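Local structure of regulator of Ty1 transposition protein 107 (Saccharomyces cerevisiae, 3T7K) at residues P19-K24 with P89-D94; Y198-T203 with K209-L214. The protein binds phosphorylated histone H2A through its C-terminal tandem BRCT repeats, an interaction that serves DNA damage repair in yeast. All blocks are in the same frame, centred on the assembly; numbering follows the deposited sequence.

Contact 1. Residues P19-K24 with P89-D94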
loop_
_atom_site.group_PDB
_atom_site.type_symbol
_atom_site.label_atom_id
_atom_site.label_comp_id
_atom_site.label_asym_id
_atom_site.label_seq_id
_atom_site.Cartn_x
_atom_site.Cartn_y
_atom_site.Cartn_z
ATOM N N PRO C 19 -11.536 -13.317 18.272
ATOM C CA PRO C 19 -10.555 -13.395 17.190
ATOM C C PRO C 19 -10.525 -12.109 16.395
ATOM O O PRO C 19 -11.479 -11.327 16.421
ATOM C CB PRO C 19 -11.094 -14.526 16.313
ATOM C CG PRO C 19 -12.527 -14.611 16.632
ATOM C CD PRO C 19 -12.634 -14.276 18.080
ATOM N N ASN C 20 -9.427 -11.888 15.692
ATOM C CA ASN C 20 -9.343 -10.787 14.753
ATOM C C ASN C 20 -9.241 -11.372 13.362
ATOM O O ASN C 20 -8.158 -11.753 12.928
ATOM C CB ASN C 20 -8.140 -9.892 15.046
ATOM C CG ASN C 20 -7.953 -8.820 13.996
ATOM O OD1 ASN C 20 -8.870 -8.515 13.248
ATOM N ND2 ASN C 20 -6.760 -8.257 13.922
ATOM N N TYR C 21 -10.369 -11.471 12.676
ATOM C CA TYR C 21 -10.373 -12.059 11.334
ATOM C C TYR C 21 -9.648 -11.195 10.306
ATOM O O TYR C 21 -9.202 -11.693 9.283
ATOM C CB TYR C 21 -11.803 -12.339 10.873
ATOM C CG TYR C 21 -12.453 -13.465 11.613
ATOM C CD1 TYR C 21 -12.198 -14.784 11.269
ATOM C CD2 TYR C 21 -13.309 -13.215 12.669
ATOM C CE1 TYR C 21 -12.798 -15.827 11.962
ATOM C CE2 TYR C 21 -13.901 -14.240 13.363
ATOM C CZ TYR C 21 -13.647 -15.534 13.017
ATOM O OH TYR C 21 -14.262 -16.548 13.710
ATOM N N ASP C 22 -9.533 -9.904 10.591
ATOM C CA ASP C 22 -8.809 -8.991 9.711
ATOM C C ASP C 22 -9.319 -9.014 8.255
ATOM O O ASP C 22 -8.545 -9.159 7.312
ATOM C CB ASP C 22 -7.298 -9.262 9.763
ATOM C CG ASP C 22 -6.525 -8.251 8.965
ATOM O OD1 ASP C 22 -7.164 -7.247 8.560
ATOM O OD2 ASP C 22 -5.317 -8.431 8.655
ATOM N N LEU C 23 -10.624 -8.834 8.081
ATOM C CA LEU C 23 -11.231 -8.849 6.755
ATOM C C LEU C 23 -11.677 -7.453 6.375
ATOM O O LEU C 23 -12.337 -6.770 7.151
ATOM C CB LEU C 23 -12.437 -9.801 6.722
ATOM C CG LEU C 23 -12.123 -11.244 7.108
ATOM C CD1 LEU C 23 -13.358 -12.087 7.008
ATOM C CD2 LEU C 23 -11.027 -11.822 6.214
ATOM N N LYS C 24 -11.293 -7.022 5.183
ATOM C CA LYS C 24 -11.862 -5.821 4.585
ATOM C C LYS C 24 -12.566 -6.307 3.317
ATOM O O LYS C 24 -11.920 -6.545 2.301
ATOM C CB LYS C 24 -10.759 -4.793 4.273
ATOM C CG LYS C 24 -10.069 -4.217 5.518
ATOM C CD LYS C 24 -8.674 -3.696 5.189
ATOM C CE LYS C 24 -7.738 -4.826 4.743
ATOM N NZ LYS C 24 -6.455 -4.352 4.092
ATOM N N PRO C 89 -21.063 -16.591 1.976
ATOM C CA PRO C 89 -21.735 -15.791 3.000
ATOM C C PRO C 89 -21.994 -16.610 4.267
ATOM O O PRO C 89 -22.138 -16.043 5.340
ATOM C CB PRO C 89 -23.058 -15.395 2.318
ATOM C CG PRO C 89 -23.256 -16.424 1.246
ATOM C CD PRO C 89 -21.882 -16.746 0.760
ATOM N N GLU C 90 -22.052 -17.926 4.137
ATOM C CA GLU C 90 -22.245 -18.813 5.283
ATOM C C GLU C 90 -21.240 -18.528 6.420
ATOM O O GLU C 90 -21.517 -18.798 7.595
ATOM C CB GLU C 90 -22.140 -20.273 4.831
ATOM C CG GLU C 90 -23.407 -20.856 4.210
ATOM C CD GLU C 90 -23.627 -20.455 2.744
ATOM O OE1 GLU C 90 -22.969 -19.504 2.252
ATOM O OE2 GLU C 90 -24.474 -21.099 2.081
ATOM N N PHE C 91 -20.074 -17.993 6.070
ATOM C CA PHE C 91 -19.091 -17.608 7.076
ATOM C C PHE C 91 -19.688 -16.610 8.055
ATOM O O PHE C 91 -19.720 -16.852 9.262
ATOM C CB PHE C 91 -17.840 -17.007 6.445
ATOM C CG PHE C 91 -16.896 -16.396 7.448
ATOM C CD1 PHE C 91 -15.983 -17.187 8.131
ATOM C CD2 PHE C 91 -16.924 -15.040 7.711
ATOM C CE1 PHE C 91 -15.113 -16.628 9.063
ATOM C CE2 PHE C 91 -16.066 -14.472 8.640
ATOM C CZ PHE C 91 -15.159 -15.271 9.321
ATOM N N ILE C 92 -20.132 -15.475 7.527
ATOM C CA ILE C 92 -20.741 -14.433 8.337
ATOM C C ILE C 92 -21.992 -14.961 9.042
ATOM O O ILE C 92 -22.297 -14.592 10.183
ATOM C CB ILE C 92 -21.123 -13.221 7.476
ATOM C CG1 ILE C 92 -19.886 -12.621 6.818
ATOM C CG2 ILE C 92 -21.821 -12.174 8.312
ATOM C CD1 ILE C 92 -19.025 -11.841 7.767
ATOM N N ILE C 93 -22.716 -15.836 8.358
ATOM C CA ILE C 93 -23.944 -16.372 8.927
ATOM C C ILE C 93 -23.608 -17.245 10.137
ATOM O O ILE C 93 -24.105 -17.013 11.231
ATOM C CB ILE C 93 -24.778 -17.148 7.876
ATOM C CG1 ILE C 93 -25.366 -16.182 6.841
ATOM C CG2 ILE C 93 -25.913 -17.907 8.540
ATOM C CD1 ILE C 93 -26.176 -16.875 5.767
ATOM N N ASP C 94 -22.756 -18.243 9.935
ATOM C CA ASP C 94 -22.338 -19.117 11.027
ATOM C C ASP C 94 -21.718 -18.333 12.170
ATOM O O ASP C 94 -21.933 -18.648 13.343
ATOM C CB ASP C 94 -21.348 -20.159 10.528
ATOM C CG ASP C 94 -21.994 -21.166 9.614
ATOM O OD1 ASP C 94 -23.238 -21.122 9.499
ATOM O OD2 ASP C 94 -21.266 -22.002 9.026
#
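The ring of F91 presents its edge to one face of Y21 in a T-shaped stack, with the ring planes at 86° and the centroids 5.1 Å apart. F91 CZ leads, standing over the rim of the tyrosine ring rather than its middle and coming within 3.6 Å of Y21 CD1. The contact belongs to the first of the two BRCT repeats in this C-terminal fragment, where it joins the start of the first strand of the parallel sheet, 23-27, and the loop before it to the last helix, 90-99. F91 points its CB bond from the helix toward the strand side; with CG anti to the backbone N (chi1 171°), the phenyl group extends far enough to bridge backbones that stay 11.1 Å apart at their nearest CA atoms, Y21 and I92. A long, flat, wholly apolar side chain suits that place, and I48, F64 and L113 also pack on it. Tyrosine suits the other side because its ring can lie in the core while its OH reaches a polar partner, the backbone O of I111. With an alanine in place of Y21, the edge of F91 would probably lose the face it packs against, and I111 O its hydroxyl partner. L23, a branched aliphatic residue opening the strand, adds a second apolar touch: its CD1 methyl approaches the F91 ring obliquely, 4.0 Å from CE2.

Contact 2. Residues Y198-T203 with K209-L214; sequences YVLIVT and KKFTKL
L200 and F211 both hold CG anti to the carbonyl carbon and beside the backbone N, and from these positions leucine, on its strand, and phenylalanine, on its helix, reach toward each other. With CD1 of L200 turned to 87° about CB-CG, CD2 is left roughly anti to CA and lies over one face of the F211 ring. This methyl makes a CH-pi contact: it lies 3.9 Å from the ring centroid and 23° off the ring normal. Its displacement is toward the rim, on the side where the ring joins its own CB, and the nearest ring atom to L200 CD2 is F211 CG, at 3.6 Å. The two segments belong to the beta-alpha-beta unit of the second of this fragment's two BRCT repeats, in which strand 198-201 leads through helix 205-218 into the parallel neighbouring strand 224-227. Residues L200 and V202 alternate with V199 and I201, so the first pair turns to this helix while the second meets strand 143-147 with I144. Leucine suits the middle of the strand because its flexible branch can settle on an aromatic face; I215, I224 and I226 pack around it as well. Phenylalanine suits the helix because its flat ring spans the distance to the strand, where the nearest CA atoms, L200 and F211, stand 8.7 Å apart; C177 from a loop also touches it. V202, short and beta-branched, lies alongside F211 pointing the other way and sets its CG1 methyl obliquely to the ring, 4.1 Å from F211 CD2.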
loop_
_atom_site.group_PDB
_atom_site.type_symbol
_atom_site.label_atom_id
_atom_site.label_comp_id
_atom_site.label_asym_id
_atom_site.label_seq_id
_atom_site.Cartn_x
_atom_site.Cartn_y
_atom_site.Cartn_z
ATOM N N TYR C 198 -3.709 -2.951 -32.535
ATOM C CA TYR C 198 -5.091 -2.546 -32.319
ATOM C C TYR C 198 -5.885 -3.614 -31.604
ATOM O O TYR C 198 -5.942 -4.764 -32.055
ATOM C CB TYR C 198 -5.794 -2.255 -33.641
ATOM C CG TYR C 198 -5.165 -1.144 -34.424
ATOM C CD1 TYR C 198 -5.453 0.183 -34.134
ATOM C CD2 TYR C 198 -4.280 -1.419 -35.454
ATOM C CE1 TYR C 198 -4.869 1.216 -34.866
ATOM C CE2 TYR C 198 -3.695 -0.405 -36.186
ATOM C CZ TYR C 198 -3.994 0.908 -35.891
ATOM O OH TYR C 198 -3.408 1.906 -36.625
ATOM N N VAL C 199 -6.537 -3.212 -30.523
ATOM C CA VAL C 199 -7.326 -4.122 -29.722
ATOM C C VAL C 199 -8.702 -3.534 -29.602
ATOM O O VAL C 199 -8.862 -2.379 -29.204
ATOM C CB VAL C 199 -6.741 -4.311 -28.287
ATOM C CG1 VAL C 199 -7.489 -5.409 -27.576
ATOM C CG2 VAL C 199 -5.278 -4.666 -28.366
ATOM N N LEU C 200 -9.708 -4.324 -29.945
ATOM C CA LEU C 200 -11.077 -3.846 -29.918
ATOM C C LEU C 200 -11.963 -4.882 -29.264
ATOM O O LEU C 200 -11.783 -6.083 -29.476
ATOM C CB LEU C 200 -11.584 -3.557 -31.338
ATOM C CG LEU C 200 -10.772 -2.591 -32.217
ATOM C CD1 LEU C 200 -9.650 -3.317 -32.981
ATOM C CD2 LEU C 200 -11.677 -1.895 -33.212
ATOM N N ILE C 201 -12.925 -4.413 -28.478
ATOM C CA ILE C 201 -13.871 -5.295 -27.838
ATOM C C ILE C 201 -15.169 -4.968 -28.511
ATOM O O ILE C 201 -15.552 -3.806 -28.583
ATOM C CB ILE C 201 -14.006 -4.995 -26.339
ATOM C CG1 ILE C 201 -12.677 -5.254 -25.633
ATOM C CG2 ILE C 201 -15.098 -5.855 -25.732
ATOM C CD1 ILE C 201 -12.684 -4.885 -24.136
ATOM N N VAL C 202 -15.834 -5.983 -29.042
ATOM C CA VAL C 202 -16.997 -5.737 -29.866
ATOM C C VAL C 202 -18.149 -6.630 -29.471
ATOM O O VAL C 202 -17.979 -7.573 -28.702
ATOM C CB VAL C 202 -16.676 -5.921 -31.379
ATOM C CG1 VAL C 202 -15.625 -4.912 -31.820
ATOM C CG2 VAL C 202 -16.227 -7.338 -31.666
ATOM N N THR C 203 -19.319 -6.302 -30.009
ATOM C CA THR C 203 -20.554 -7.040 -29.788
ATOM C C THR C 203 -20.996 -7.812 -31.040
ATOM O O THR C 203 -21.364 -8.984 -30.954
ATOM C CB THR C 203 -21.694 -6.073 -29.397
ATOM O OG1 THR C 203 -21.415 -5.485 -28.117
ATOM C CG2 THR C 203 -23.025 -6.806 -29.347
ATOM N N LYS C 209 -16.486 -6.619 -39.305
ATOM C CA LYS C 209 -16.273 -6.293 -40.713
ATOM C C LYS C 209 -15.876 -4.836 -40.891
ATOM O O LYS C 209 -14.872 -4.532 -41.522
ATOM C CB LYS C 209 -17.524 -6.607 -41.534
ATOM C CG LYS C 209 -17.988 -8.045 -41.408
ATOM C CD LYS C 209 -19.470 -8.158 -41.735
ATOM C CE LYS C 209 -19.903 -9.604 -41.886
ATOM N NZ LYS C 209 -21.385 -9.730 -41.836
ATOM N N LYS C 210 -16.665 -3.932 -40.329
ATOM C CA LYS C 210 -16.339 -2.514 -40.378
ATOM C C LYS C 210 -14.907 -2.225 -39.935
ATOM O O LYS C 210 -14.164 -1.532 -40.628
ATOM C CB LYS C 210 -17.307 -1.715 -39.508
ATOM C CG LYS C 210 -17.098 -0.201 -39.587
ATOM C CD LYS C 210 -17.935 0.546 -38.549
ATOM C CE LYS C 210 -17.637 2.052 -38.566
ATOM N NZ LYS C 210 -18.675 2.835 -39.301
ATOM N N PHE C 211 -14.515 -2.754 -38.778
ATOM C CA PHE C 211 -13.236 -2.371 -38.188
ATOM C C PHE C 211 -12.039 -2.970 -38.903
ATOM O O PHE C 211 -11.024 -2.309 -39.086
ATOM C CB PHE C 211 -13.199 -2.697 -36.692
ATOM C CG PHE C 211 -14.092 -1.813 -35.875
ATOM C CD1 PHE C 211 -14.049 -0.443 -36.033
ATOM C CD2 PHE C 211 -14.994 -2.351 -34.975
ATOM C CE1 PHE C 211 -14.874 0.375 -35.300
ATOM C CE2 PHE C 211 -15.823 -1.534 -34.232
ATOM C CZ PHE C 211 -15.765 -0.167 -34.400
ATOM N N THR C 212 -12.142 -4.227 -39.305
ATOM C CA THR C 212 -11.044 -4.839 -40.039
ATOM C C THR C 212 -10.833 -4.083 -41.364
ATOM O O THR C 212 -9.697 -3.851 -41.800
ATOM C CB THR C 212 -11.297 -6.340 -40.295
ATOM O OG1 THR C 212 -12.583 -6.521 -40.907
ATOM C CG2 THR C 212 -11.275 -7.104 -38.994
ATOM N N LYS C 213 -11.923 -3.678 -41.997
ATOM C CA LYS C 213 -11.789 -2.965 -43.275
ATOM C C LYS C 213 -11.115 -1.603 -43.099
ATOM O O LYS C 213 -10.179 -1.263 -43.831
ATOM C CB LYS C 213 -13.129 -2.828 -43.974
ATOM C CG LYS C 213 -13.581 -4.095 -44.692
ATOM C CD LYS C 213 -14.763 -3.822 -45.630
ATOM N NZ LYS C 213 -17.145 -3.036 -45.772
ATOM N N LEU C 214 -11.580 -0.845 -42.110
ATOM C CA LEU C 214 -11.015 0.462 -41.803
ATOM C C LEU C 214 -9.527 0.347 -41.552
ATOM O O LEU C 214 -8.723 1.046 -42.176
ATOM C CB LEU C 214 -11.681 1.060 -40.565
ATOM C CG LEU C 214 -12.755 2.138 -40.686
ATOM C CD1 LEU C 214 -13.885 1.698 -41.606
ATOM C CD2 LEU C 214 -13.289 2.489 -39.287
#

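Contacts 1 and 2 lie in different BRCT repeats, on opposite sides of the chain's centre, with their centres about 45 Å apart and nearest atoms about 27 Å apart; they share no element. Both are buried, and in each a helix phenylalanine meets residues on or next to a strand, without a hydrogen bond across. Contact 1 joins a strand and a helix with 64 residues between its segments, whereas 198-203 and 209-214 lie on a strand and on the helix that directly follows it. Chemistry follows place: the aromatic partner in contact 1 sits in the loop leading into strand 23-27, where its OH can reach I111 O, while contact 2 uses aliphatic residues on the helix-facing side of 198-203.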